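Local coordinates for protein N-isopropylammelide isopropylaminohydrolase (PDB 6NBO) that is a zinc-bound member of the amidohydrolase family, built on a TIM-barrel fold with a small beta-sheet region at one side, at residues D26-G31 and D42-C47; A107-A112 and R145-G150; T125-D130 and H139-T144; H220-M225 and A282-P287; L232-T237 and D263-R268. One frame throughout, in Å; residues are numbered along the deposited sequence. Where two conformers were deposited one is given.

Contact 1: residues D26-G31 and D42-C47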
# COMPACT_ATOMS: atom_id res chain seq x y z
N ASP A 26 -19.80 -12.36 -17.13
CA ASP A 26 -18.62 -13.21 -17.23
C ASP A 26 -17.39 -12.35 -17.47
O ASP A 26 -17.48 -11.24 -18.00
CB ASP A 26 -18.74 -14.23 -18.37
CG ASP A 26 -20.02 -15.04 -18.32
OD1 ASP A 26 -20.59 -15.25 -17.23
OD2 ASP A 26 -20.44 -15.46 -19.40
N ILE A 27 -16.24 -12.88 -17.09
CA ILE A 27 -14.95 -12.22 -17.31
C ILE A 27 -14.08 -13.20 -18.09
O ILE A 27 -13.73 -14.26 -17.57
CB ILE A 27 -14.26 -11.82 -16.00
CG1 ILE A 27 -15.14 -10.86 -15.19
CG2 ILE A 27 -12.90 -11.17 -16.29
CD1 ILE A 27 -14.58 -10.55 -13.77
N LEU A 28 -13.74 -12.84 -19.32
CA LEU A 28 -12.84 -13.63 -20.14
C LEU A 28 -11.42 -13.09 -19.98
O LEU A 28 -11.18 -11.90 -20.19
CB LEU A 28 -13.25 -13.60 -21.61
CG LEU A 28 -12.32 -14.38 -22.56
CD1 LEU A 28 -12.32 -15.87 -22.22
CD2 LEU A 28 -12.70 -14.16 -24.03
N ILE A 29 -10.49 -13.97 -19.65
CA ILE A 29 -9.09 -13.62 -19.44
C ILE A 29 -8.28 -14.32 -20.51
O ILE A 29 -8.49 -15.51 -20.78
CB ILE A 29 -8.62 -14.04 -18.03
CG1 ILE A 29 -9.28 -13.14 -16.98
CG2 ILE A 29 -7.10 -14.02 -17.93
CD1 ILE A 29 -9.32 -13.78 -15.60
N GLU A 30 -7.35 -13.59 -21.13
CA GLU A 30 -6.39 -14.22 -22.02
C GLU A 30 -5.00 -13.67 -21.72
O GLU A 30 -4.82 -12.46 -21.59
CB GLU A 30 -6.76 -14.01 -23.50
CG GLU A 30 -8.11 -14.63 -23.82
CD GLU A 30 -8.48 -14.56 -25.28
OE1 GLU A 30 -7.77 -13.87 -26.05
OE2 GLU A 30 -9.48 -15.23 -25.66
N GLY A 31 -4.02 -14.57 -21.63
CA GLY A 31 -2.69 -14.13 -21.19
C GLY A 31 -2.81 -13.50 -19.81
O GLY A 31 -3.50 -14.01 -18.93
N ASP A 42 -19.12 -15.98 -25.09
CA ASP A 42 -18.69 -17.18 -25.79
C ASP A 42 -17.32 -17.61 -25.30
O ASP A 42 -16.48 -16.80 -24.91
CB ASP A 42 -18.64 -16.93 -27.30
CG ASP A 42 -19.79 -16.09 -27.79
OD1 ASP A 42 -20.90 -16.65 -27.96
OD2 ASP A 42 -19.59 -14.86 -27.96
N ALA A 43 -17.10 -18.92 -25.32
CA ALA A 43 -15.83 -19.49 -24.88
C ALA A 43 -14.92 -19.68 -26.08
O ALA A 43 -15.31 -20.38 -27.02
CB ALA A 43 -16.06 -20.82 -24.18
N PRO A 44 -13.75 -19.06 -26.12
CA PRO A 44 -12.77 -19.43 -27.14
C PRO A 44 -12.48 -20.91 -27.06
O PRO A 44 -12.54 -21.51 -25.97
CB PRO A 44 -11.54 -18.58 -26.77
CG PRO A 44 -12.07 -17.44 -25.97
CD PRO A 44 -13.26 -17.99 -25.23
N PRO A 45 -12.20 -21.55 -28.19
CA PRO A 45 -11.91 -22.99 -28.16
C PRO A 45 -10.81 -23.32 -27.16
O PRO A 45 -9.81 -22.61 -27.04
CB PRO A 45 -11.47 -23.28 -29.61
CG PRO A 45 -12.14 -22.21 -30.42
CD PRO A 45 -12.17 -20.99 -29.55
N GLY A 46 -11.04 -24.38 -26.37
CA GLY A 46 -10.05 -24.88 -25.43
C GLY A 46 -9.86 -24.08 -24.17
O GLY A 46 -8.92 -24.35 -23.41
N CYS A 47 -10.72 -23.11 -23.90
CA CYS A 47 -10.57 -22.21 -22.77
C CYS A 47 -10.97 -22.91 -21.47
O CYS A 47 -11.96 -23.64 -21.44
CB CYS A 47 -11.45 -20.99 -23.04
SG CYS A 47 -11.64 -19.75 -21.79

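Contact 2: residues A107-A112 and R145-G150. With EDO (1,2-ethanediol), chain J.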
# COMPACT_ATOMS: atom_id res chain seq x y z
N ALA A 107 10.77 -13.79 5.98
CA ALA A 107 9.63 -13.08 6.55
C ALA A 107 8.84 -12.35 5.47
O ALA A 107 7.62 -12.50 5.38
CB ALA A 107 10.11 -12.11 7.63
N SER A 108 9.52 -11.53 4.66
CA SER A 108 8.82 -10.77 3.63
C SER A 108 8.15 -11.69 2.63
O SER A 108 7.05 -11.40 2.16
CB SER A 108 9.78 -9.81 2.91
OG SER A 108 10.84 -10.49 2.27
N LEU A 109 8.80 -12.80 2.29
CA LEU A 109 8.21 -13.72 1.32
C LEU A 109 6.95 -14.37 1.89
O LEU A 109 5.90 -14.38 1.24
CB LEU A 109 9.22 -14.79 0.91
CG LEU A 109 8.76 -15.81 -0.12
CD1 LEU A 109 8.21 -15.13 -1.38
CD2 LEU A 109 9.91 -16.73 -0.48
N ALA A 110 7.03 -14.87 3.12
CA ALA A 110 5.87 -15.46 3.78
C ALA A 110 4.71 -14.47 3.87
O ALA A 110 3.56 -14.80 3.56
CB ALA A 110 6.26 -15.97 5.17
N LEU A 111 5.00 -13.23 4.29
CA LEU A 111 3.91 -12.25 4.42
C LEU A 111 3.35 -11.85 3.05
O LEU A 111 2.13 -11.75 2.89
CB LEU A 111 4.38 -11.01 5.19
CG LEU A 111 3.34 -9.88 5.31
CD1 LEU A 111 2.00 -10.38 5.86
CD2 LEU A 111 3.88 -8.71 6.16
N ALA A 112 4.21 -11.62 2.07
CA ALA A 112 3.71 -11.28 0.73
C ALA A 112 2.89 -12.43 0.15
O ALA A 112 1.89 -12.20 -0.54
CB ALA A 112 4.87 -10.92 -0.20
N ARG A 145 10.79 -10.01 -4.09
CA ARG A 145 10.11 -9.48 -5.27
C ARG A 145 10.40 -10.32 -6.52
O ARG A 145 9.49 -10.61 -7.30
CB ARG A 145 10.52 -8.03 -5.49
CG ARG A 145 9.95 -7.40 -6.76
CD ARG A 145 10.03 -5.88 -6.70
NE ARG A 145 11.32 -5.34 -7.14
CZ ARG A 145 11.58 -4.03 -7.16
NH1 ARG A 145 10.64 -3.19 -6.77
NH2 ARG A 145 12.76 -3.56 -7.57
N GLU A 146 11.66 -10.73 -6.71
CA GLU A 146 11.98 -11.56 -7.86
C GLU A 146 11.29 -12.92 -7.79
O GLU A 146 10.78 -13.42 -8.81
CB GLU A 146 13.50 -11.73 -7.98
CG GLU A 146 13.92 -12.54 -9.20
CD GLU A 146 13.51 -11.88 -10.51
OE1 GLU A 146 13.38 -10.64 -10.55
OE2 GLU A 146 13.31 -12.62 -11.51
N THR A 147 11.25 -13.53 -6.61
CA THR A 147 10.55 -14.81 -6.45
C THR A 147 9.08 -14.69 -6.83
O THR A 147 8.50 -15.64 -7.39
CB THR A 147 10.69 -15.31 -5.01
OG1 THR A 147 12.06 -15.63 -4.75
CG2 THR A 147 9.84 -16.56 -4.76
N LEU A 148 8.46 -13.55 -6.55
CA LEU A 148 7.03 -13.34 -6.78
C LEU A 148 6.74 -12.59 -8.08
O LEU A 148 5.62 -12.10 -8.26
CB LEU A 148 6.42 -12.59 -5.59
CG LEU A 148 6.50 -13.35 -4.26
CD1 LEU A 148 5.93 -12.49 -3.16
CD2 LEU A 148 5.73 -14.67 -4.36
N ARG A 149 7.71 -12.50 -9.00
CA ARG A 149 7.46 -11.83 -10.27
C ARG A 149 6.33 -12.53 -11.02
O ARG A 149 6.28 -13.76 -11.10
CB ARG A 149 8.73 -11.80 -11.13
N GLY A 150 5.40 -11.74 -11.56
CA GLY A 150 4.23 -12.29 -12.21
C GLY A 150 3.12 -12.74 -11.27
O GLY A 150 2.10 -13.24 -11.75
C1 EDO J . 4.82 -7.96 -11.43
O1 EDO J . 5.36 -9.08 -10.71
C2 EDO J . 3.57 -8.39 -12.18
O2 EDO J . 2.83 -9.30 -11.36

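Contact 3: residues T125-D130 and H139-T144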
# COMPACT_ATOMS: atom_id res chain seq x y z
N THR A 125 5.77 -1.39 -0.31
CA THR A 125 6.42 -1.62 0.96
C THR A 125 7.57 -0.64 1.14
O THR A 125 8.30 -0.34 0.19
CB THR A 125 6.95 -3.06 1.12
OG1 THR A 125 7.48 -3.22 2.44
CG2 THR A 125 8.05 -3.36 0.09
N HIS A 126 7.68 -0.14 2.35
CA HIS A 126 8.89 0.55 2.76
C HIS A 126 9.88 -0.50 3.24
O HIS A 126 9.49 -1.58 3.69
CB HIS A 126 8.55 1.57 3.85
CG HIS A 126 7.55 2.59 3.39
ND1 HIS A 126 7.88 3.92 3.20
CD2 HIS A 126 6.25 2.48 3.03
CE1 HIS A 126 6.83 4.58 2.75
NE2 HIS A 126 5.82 3.73 2.64
N VAL A 127 11.16 -0.21 3.06
CA VAL A 127 12.23 -1.11 3.49
C VAL A 127 13.28 -0.26 4.17
O VAL A 127 13.70 0.76 3.62
CB VAL A 127 12.85 -1.90 2.32
CG1 VAL A 127 13.99 -2.77 2.82
CG2 VAL A 127 11.78 -2.75 1.62
N ASP A 128 13.72 -0.67 5.36
CA ASP A 128 14.68 0.15 6.10
C ASP A 128 16.01 0.18 5.36
O ASP A 128 16.54 -0.87 4.98
CB ASP A 128 14.87 -0.39 7.51
CG ASP A 128 13.64 -0.23 8.37
OD1 ASP A 128 12.66 0.41 7.94
OD2 ASP A 128 13.64 -0.75 9.50
N VAL A 129 16.54 1.38 5.13
CA VAL A 129 17.85 1.56 4.51
C VAL A 129 18.60 2.53 5.42
O VAL A 129 18.19 3.68 5.57
CB VAL A 129 17.74 2.12 3.08
CG1 VAL A 129 19.13 2.48 2.52
CG2 VAL A 129 17.04 1.12 2.17
N ASP A 130 19.67 2.05 6.06
CA ASP A 130 20.35 2.85 7.07
C ASP A 130 21.78 2.33 7.22
O ASP A 130 22.13 1.27 6.70
CB ASP A 130 19.62 2.79 8.41
CG ASP A 130 19.39 1.36 8.88
OD1 ASP A 130 20.38 0.59 8.97
OD2 ASP A 130 18.23 1.00 9.18
N HIS A 139 18.15 -5.83 -0.18
CA HIS A 139 18.48 -7.01 -0.97
C HIS A 139 17.55 -8.18 -0.66
O HIS A 139 17.16 -8.93 -1.57
CB HIS A 139 19.94 -7.42 -0.75
CG HIS A 139 20.93 -6.50 -1.39
ND1 HIS A 139 20.79 -6.01 -2.67
CD2 HIS A 139 22.09 -5.96 -0.92
CE1 HIS A 139 21.80 -5.22 -2.97
NE2 HIS A 139 22.61 -5.17 -1.92
N ARG A 140 17.17 -8.36 0.61
CA ARG A 140 16.26 -9.45 0.95
C ARG A 140 14.88 -9.24 0.35
O ARG A 140 14.26 -10.18 -0.16
CB ARG A 140 16.17 -9.61 2.47
CG ARG A 140 17.50 -9.94 3.17
CD ARG A 140 18.07 -11.30 2.79
NE ARG A 140 18.63 -11.34 1.44
CZ ARG A 140 19.88 -11.02 1.13
NH1 ARG A 140 20.28 -11.09 -0.14
NH2 ARG A 140 20.73 -10.63 2.07
N VAL A 141 14.36 -8.01 0.41
CA VAL A 141 13.06 -7.75 -0.19
C VAL A 141 13.14 -7.82 -1.71
O VAL A 141 12.19 -8.29 -2.37
CB VAL A 141 12.51 -6.39 0.29
CG1 VAL A 141 11.19 -6.06 -0.40
CG2 VAL A 141 12.33 -6.43 1.81
N LEU A 142 14.26 -7.40 -2.31
CA LEU A 142 14.41 -7.57 -3.76
C LEU A 142 14.39 -9.04 -4.16
O LEU A 142 13.84 -9.39 -5.21
CB LEU A 142 15.71 -6.91 -4.25
CG LEU A 142 15.75 -5.38 -4.22
CD1 LEU A 142 17.17 -4.90 -4.45
CD2 LEU A 142 14.81 -4.76 -5.25
N ASP A 143 15.01 -9.91 -3.35
CA ASP A 143 14.91 -11.35 -3.59
C ASP A 143 13.46 -11.80 -3.57
O ASP A 143 13.01 -12.56 -4.44
CB ASP A 143 15.69 -12.15 -2.54
CG ASP A 143 17.20 -11.99 -2.65
OD1 ASP A 143 17.70 -11.56 -3.71
OD2 ASP A 143 17.89 -12.33 -1.67
N THR A 144 12.72 -11.38 -2.53
CA THR A 144 11.31 -11.73 -2.44
C THR A 144 10.54 -11.25 -3.66
O THR A 144 9.73 -12.00 -4.22
CB THR A 144 10.72 -11.14 -1.16
OG1 THR A 144 11.17 -11.90 -0.03
CG2 THR A 144 9.19 -11.18 -1.21

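Contact 4: residues H220-M225 and A282-P287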
# COMPACT_ATOMS: atom_id res chain seq x y z
N HIS A 220 4.66 11.94 10.67
CA HIS A 220 3.97 11.76 11.94
C HIS A 220 3.78 13.06 12.70
O HIS A 220 3.07 13.06 13.72
CB HIS A 220 4.74 10.82 12.87
CG HIS A 220 5.22 9.56 12.23
ND1 HIS A 220 6.50 9.43 11.73
CD2 HIS A 220 4.61 8.37 12.04
CE1 HIS A 220 6.65 8.21 11.24
NE2 HIS A 220 5.52 7.55 11.42
N GLU A 221 4.44 14.13 12.28
CA GLU A 221 4.48 15.34 13.09
C GLU A 221 3.08 15.89 13.30
O GLU A 221 2.26 15.93 12.39
CB GLU A 221 5.37 16.39 12.42
CG GLU A 221 6.82 15.94 12.29
CD GLU A 221 7.66 16.93 11.51
OE1 GLU A 221 7.08 17.88 10.93
OE2 GLU A 221 8.89 16.78 11.50
N ARG A 222 2.81 16.29 14.54
CA ARG A 222 1.48 16.71 14.92
C ARG A 222 1.33 18.22 14.77
O ARG A 222 2.31 18.97 14.85
CB ARG A 222 1.21 16.29 16.36
CG ARG A 222 1.34 14.79 16.57
CD ARG A 222 0.13 14.08 15.98
NE ARG A 222 -1.09 14.68 16.49
CZ ARG A 222 -1.63 14.38 17.67
NH1 ARG A 222 -1.07 13.46 18.44
NH2 ARG A 222 -2.74 15.00 18.07
N GLY A 223 0.09 18.66 14.54
CA GLY A 223 -0.26 20.07 14.70
C GLY A 223 0.49 20.99 13.76
O GLY A 223 0.71 20.68 12.58
N SER A 224 0.90 22.15 14.29
CA SER A 224 1.50 23.20 13.47
C SER A 224 2.86 22.80 12.91
O SER A 224 3.22 23.20 11.80
CB SER A 224 1.63 24.48 14.29
OG SER A 224 2.20 24.20 15.56
N MET A 225 3.63 22.01 13.66
CA MET A 225 4.90 21.52 13.12
C MET A 225 4.68 20.66 11.88
O MET A 225 5.35 20.84 10.86
CB MET A 225 5.65 20.74 14.19
CG MET A 225 6.87 20.03 13.62
SD MET A 225 7.57 18.87 14.78
CE MET A 225 8.31 19.91 15.97
N ALA A 282 -6.10 3.75 15.68
CA ALA A 282 -7.28 4.05 16.48
C ALA A 282 -7.01 5.03 17.62
O ALA A 282 -7.98 5.45 18.27
CB ALA A 282 -7.87 2.75 17.06
N ALA A 283 -5.76 5.44 17.85
CA ALA A 283 -5.41 6.22 19.03
C ALA A 283 -4.71 7.54 18.72
O ALA A 283 -4.12 8.14 19.62
CB ALA A 283 -4.55 5.39 19.99
N VAL A 284 -4.74 7.99 17.47
CA VAL A 284 -4.21 9.31 17.10
C VAL A 284 -5.11 9.90 16.03
O VAL A 284 -5.79 9.17 15.30
CB VAL A 284 -2.75 9.21 16.59
CG1 VAL A 284 -2.63 8.15 15.52
CG2 VAL A 284 -2.20 10.55 16.08
N PRO A 285 -5.21 11.23 15.98
CA PRO A 285 -5.98 11.86 14.90
C PRO A 285 -5.49 11.44 13.53
O PRO A 285 -4.30 11.16 13.32
CB PRO A 285 -5.78 13.36 15.14
CG PRO A 285 -5.08 13.49 16.47
CD PRO A 285 -5.05 12.15 17.12
N VAL A 286 -6.42 11.36 12.59
CA VAL A 286 -6.10 10.91 11.23
C VAL A 286 -6.71 11.91 10.25
O VAL A 286 -7.64 12.65 10.58
CB VAL A 286 -6.64 9.49 10.96
CG1 VAL A 286 -5.93 8.48 11.86
CG2 VAL A 286 -8.14 9.44 11.19
N PRO A 287 -6.19 11.95 9.02
CA PRO A 287 -6.91 12.68 7.98
C PRO A 287 -8.29 12.06 7.76
O PRO A 287 -8.44 10.84 7.70
CB PRO A 287 -6.01 12.54 6.74
CG PRO A 287 -5.10 11.40 7.05
CD PRO A 287 -4.93 11.38 8.54

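Contact 5: residues L232-T237 and D263-R268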
# COMPACT_ATOMS: atom_id res chain seq x y z
N LEU A 232 6.48 22.76 3.37
CA LEU A 232 7.81 22.67 2.77
C LEU A 232 7.84 21.60 1.68
O LEU A 232 8.37 21.83 0.59
CB LEU A 232 8.86 22.35 3.83
CG LEU A 232 9.37 23.46 4.75
CD1 LEU A 232 10.47 22.91 5.63
CD2 LEU A 232 9.88 24.63 3.93
N ILE A 233 7.31 20.42 1.98
CA ILE A 233 7.30 19.32 1.03
C ILE A 233 6.53 19.70 -0.24
O ILE A 233 6.98 19.46 -1.36
CB ILE A 233 6.72 18.06 1.70
CG1 ILE A 233 7.70 17.54 2.76
CG2 ILE A 233 6.38 17.00 0.66
CD1 ILE A 233 7.05 16.63 3.79
N LEU A 234 5.35 20.30 -0.06
CA LEU A 234 4.54 20.67 -1.22
C LEU A 234 5.20 21.78 -2.03
O LEU A 234 5.11 21.79 -3.27
CB LEU A 234 3.14 21.10 -0.75
CG LEU A 234 2.32 20.02 -0.03
CD1 LEU A 234 1.00 20.58 0.46
CD2 LEU A 234 2.08 18.82 -0.95
N GLN A 235 5.85 22.74 -1.36
CA GLN A 235 6.60 23.78 -2.07
C GLN A 235 7.65 23.16 -2.99
O GLN A 235 7.78 23.54 -4.16
CB GLN A 235 7.29 24.71 -1.09
CG GLN A 235 6.42 25.73 -0.42
CD GLN A 235 7.27 26.80 0.24
OE1 GLN A 235 8.26 27.25 -0.33
NE2 GLN A 235 6.91 27.18 1.46
N ARG A 236 8.43 22.22 -2.45
CA ARG A 236 9.47 21.59 -3.24
C ARG A 236 8.87 20.75 -4.37
O ARG A 236 9.38 20.76 -5.50
CB ARG A 236 10.34 20.72 -2.32
CG ARG A 236 11.76 20.55 -2.80
CD ARG A 236 12.55 21.85 -2.64
NE ARG A 236 13.79 21.83 -3.40
CZ ARG A 236 14.03 22.60 -4.46
NH1 ARG A 236 15.19 22.50 -5.10
NH2 ARG A 236 13.12 23.47 -4.88
N THR A 237 7.78 20.04 -4.08
CA THR A 237 7.09 19.25 -5.10
C THR A 237 6.68 20.12 -6.29
O THR A 237 6.86 19.75 -7.45
CB THR A 237 5.85 18.59 -4.50
OG1 THR A 237 6.24 17.75 -3.40
CG2 THR A 237 5.14 17.75 -5.56
N ASP A 263 -8.09 22.33 4.73
CA ASP A 263 -8.57 22.26 3.35
C ASP A 263 -7.66 23.02 2.39
O ASP A 263 -7.59 22.67 1.21
CB ASP A 263 -10.00 22.78 3.26
CG ASP A 263 -11.01 21.88 3.97
OD1 ASP A 263 -10.67 20.70 4.24
OD2 ASP A 263 -12.13 22.34 4.24
N ALA A 264 -6.96 24.05 2.88
CA ALA A 264 -5.99 24.74 2.02
C ALA A 264 -4.82 23.83 1.69
O ALA A 264 -4.33 23.83 0.55
CB ALA A 264 -5.51 26.03 2.70
N LEU A 265 -4.36 23.04 2.66
CA LEU A 265 -3.30 22.09 2.36
C LEU A 265 -3.80 20.99 1.43
O LEU A 265 -3.12 20.61 0.48
CB LEU A 265 -2.75 21.48 3.65
CG LEU A 265 -1.88 22.39 4.52
CD1 LEU A 265 -1.70 21.76 5.87
CD2 LEU A 265 -0.53 22.60 3.85
N LEU A 266 -5.00 20.48 1.70
CA LEU A 266 -5.55 19.43 0.84
C LEU A 266 -5.74 19.93 -0.58
O LEU A 266 -5.53 19.18 -1.54
CB LEU A 266 -6.87 18.93 1.42
CG LEU A 266 -6.81 18.12 2.71
CD1 LEU A 266 -8.25 17.87 3.17
CD2 LEU A 266 -6.06 16.80 2.49
N ALA A 267 -6.16 21.19 -0.73
CA ALA A 267 -6.32 21.75 -2.07
C ALA A 267 -5.00 21.73 -2.83
O ALA A 267 -4.96 21.36 -4.01
CB ALA A 267 -6.87 23.18 -2.00
N ARG A 268 -3.90 22.06 -2.14
CA ARG A 268 -2.59 22.04 -2.78
C ARG A 268 -2.18 20.62 -3.14
O ARG A 268 -1.64 20.38 -4.23
CB ARG A 268 -1.55 22.67 -1.86
CG ARG A 268 -1.76 24.17 -1.69
CD ARG A 268 -0.93 24.71 -0.54
NE ARG A 268 0.50 24.59 -0.81
CZ ARG A 268 1.43 24.84 0.09
NH1 ARG A 268 1.08 25.20 1.31
NH2 ARG A 268 2.72 24.71 -0.22

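Contact 1: residues D26-G31 and D42-C47
Leu28 drives its branched end straight at the pyrrolidine ring of Pro44, while Glu30 reaches the same ring at a slant from farther along strand 25-30. The leucine gets there because CG lies anti to its backbone N (chi1 178°), with both methyls carried out toward the loop. Those methyls divide the rim of the proline between them: Leu28 CD1 sits 3.8 Å from Pro44 CD, and Leu28 CD2 lies 3.9 Å from Pro44 CG. Glu30 starts off at an angle to the loop, but its chain is extended beyond CG (chi2 -175°), and this brings OE2 to 3.4 Å from Pro44 CG. That is a carboxylate oxygen against a ring carbon, a van der Waals touch on the partly exposed margin. Strand 25-30 lies between strands 33-38 and 11-17 in a small four-stranded mixed sheet at the periphery of the chain, and residues 42-47 belong to the connection that brings the chain round to edge strand 48-51. Within that connection a type II turn runs from Pro44 to Cys47, closed by a bond of 3.2 Å from Cys47 N to Pro44 O, with Gly46 taking the positive phi of its third position. The turn folds Cys47 back toward Leu28, and in the conformer given SG is 4.0 Å from Leu28 CD1; Cys47 has a second conformer, so this touch is tentative. Farther back, Asp26 OD2 takes a hydrogen bond from Leu41 N, and Asp42 OD2 is salt-bridged to Arg36, both tying the start of the connection to this sheet.

Contact 2: residues A107-A112 and R145-G150
Leu148 sends its side chain from just past the C-terminal end of helix 136-147 into the flank of helix 104-117, meeting Leu109 and Ala112 there. From CB, the chain leaves with CG beside the backbone N (chi1 -62°), pointing at the neighbouring helix. CG then comes to 3.8 Å from Leu109 CD1, which rests against the fork of the leucine. One arm of that fork, Leu148 CD1, packs tightly on Ala112 CB at 3.5 Å; the small alanine lets the methyl come close in to the helix. The other arm, Leu148 CD2, stays with Leu109, 3.9 Å from its CD1. The two leucines cross at a slant, so a single methyl of Leu109 serves the whole branch. That methyl also receives Thr147 CG2 at 4.0 Å, on the more exposed side, while Thr147 OG1 turns back to the Asp143 carbonyl of its own helix. Leu148 is the first residue to leave helical backbone angles, and beyond it Gly150 N donates a hydrogen bond of 2.8 Å to O1 of a 1,2-ethanediol that probably came from the crystallisation liquor. Leu148 and Thr147 also touch Arg113 on helix 104-117. Between these segments the contact is apolar packing of two neighbouring helices in the outer layer of a TIM barrel.

Contact 3: residues T125-D130 and H139-T144
Val127 and Val141 meet tip to tip, strand against helix, and form the tight centre of this contact. Val127 CG2 stands 3.7 Å from Val141 CG2 and 3.9 Å from Val141 CG1, so it settles between the two methyls of the helix residue. Both valines carry CG1 anti to the backbone N (177° in Val127), which turns their forks toward each other. Thr125, two residues back on the strand, adds a looser touch, its CG2 lying 4.2 Å from Val141 CG1. Its hydroxyl is used differently: OG1 donates to His126 O at 2.9 Å, from above the carbonyl plane, and is also bonded to Leu68 N. All three residues are buried. This is the first half of a beta-alpha-beta unit of the TIM barrel, strand 120-128 packing against helix 136-147 before the chain returns as strand 153-159. Residues 125 and 127 face the helix, whereas His126 points to the barrel interior, where its ring meets those of the zinc ligands His65, His67 and His218. Away from the strand the helix becomes polar and more exposed. His139 and Asp143 are exposed there, and Arg140 NH1 makes a salt bridge of 3.1 Å to Asp143 OD2, with the oxygen nearly in the guanidinium plane and met on its syn side, but 31° out of the carboxylate plane. Arg140 NE adds only a weak bond to that same oxygen, 3.3 Å long. His139 CB lies over one guanidinium face, offset toward its rim, and Arg140 also touches Asp103 and Ala104.

Contact 4: residues H220-M225 and A282-P287
The two backbones come nearest at Arg222 and Pro285, their CA atoms 8.9 Å apart, both residues in extended conformations within loops, so the gap is crossed by side chains alone. Arg222 does the crossing. Its chain is bent at chi2 (-75°) and again at chi3 (-52°), and the two bends turn one face of the guanidinium to the 282-287 loop. Pro285 sits on that face: its CG presses to 3.2 Å from Arg222 NH2, a tight approach, and 3.8 Å from Arg222 CZ. Pro285 CD stands 3.7 Å above the guanidinium plane, displaced toward the rim, and the arginine chain meets the proline at about a right angle. Val284 covers another part of the same face, with CG2 at 3.9 Å from Arg222 NH1. Of its two methyls CG2 is the one anti to the backbone N, and it is this one that reaches the arginine, coming in at a slant. Carbon thus lines one face of the cation, while its main polar partner is outside the two segments: Arg222 NE is salt-bridged to Asp256 OD2, which also accepts from Gly223 N and would be expected to steady the guanidinium over the proline. Asp256 touches Pro285 as well, so aspartate, arginine and proline make one small cluster at the surface. Nearby, the ring of His220 meets that of the zinc ligand His250, and the side chain of Val284 is about 9 Å from a zinc ion. The two loops follow barrel strands 215-219 and 275-278, at the C-terminal ends where amidohydrolases of the TIM-barrel type carry their metal site.

Contact 5: residues L232-T237 and D263-R268
Leu234 is the residue of helix 223-239 that meets both Arg268 and Leu265 of the neighbouring helix; Ile233 before it turns to strand 246-250. Leu234 works at two levels. Its CB lies 3.7 Å from Arg268 NH2, and CD1 reaches on to 4.0 Å from Arg268 CB and 4.2 Å from Leu265 CD2. That same CD1 stands over one face of the guanidinium, toward its rim, because the arginine chain bends at chi3 (65°) and swings its flat end back across the leucine. Gln235 comes next and takes the edge instead: its CG is 3.8 Å from Arg268 NH2, near the guanidinium plane. The polar ends converge on Asp231, one turn earlier, where Arg268 NH1 makes a salt bridge to OD1 and Gln235 NE2 a hydrogen bond to OD2. At the end of the segment Thr237 OG1 bonds back to Ile233 O at 2.8 Å, a carbonyl that also accepts from Thr237 N. The axes of the two short segments approach to 11.1 Å, with their directions 26° from parallel, a near-parallel pairing of neighbouring outer helices in a TIM barrel.

In the fold
Four of the five contacts belong to the barrel, while contact 1 lies in the separate small sheet, about 31 Å from the chain centre. Contact 3 is the buried one, strand against helix, with aliphatic groups alone across it. Contact 2 shares helix 136-147 with it and is joined to it by a probable hydrogen bond, Ser108 OG to Thr144 OG1 at 2.7 Å; it is also apolar, though only partly buried. Contacts 4 and 5 both use helix 223-239, their centres about 17 Å apart, and across each an arginine lies against carbon while an aspartate outside the segments pairs with it in a salt bridge. Contact 4 is at the surface, contact 5 partly buried.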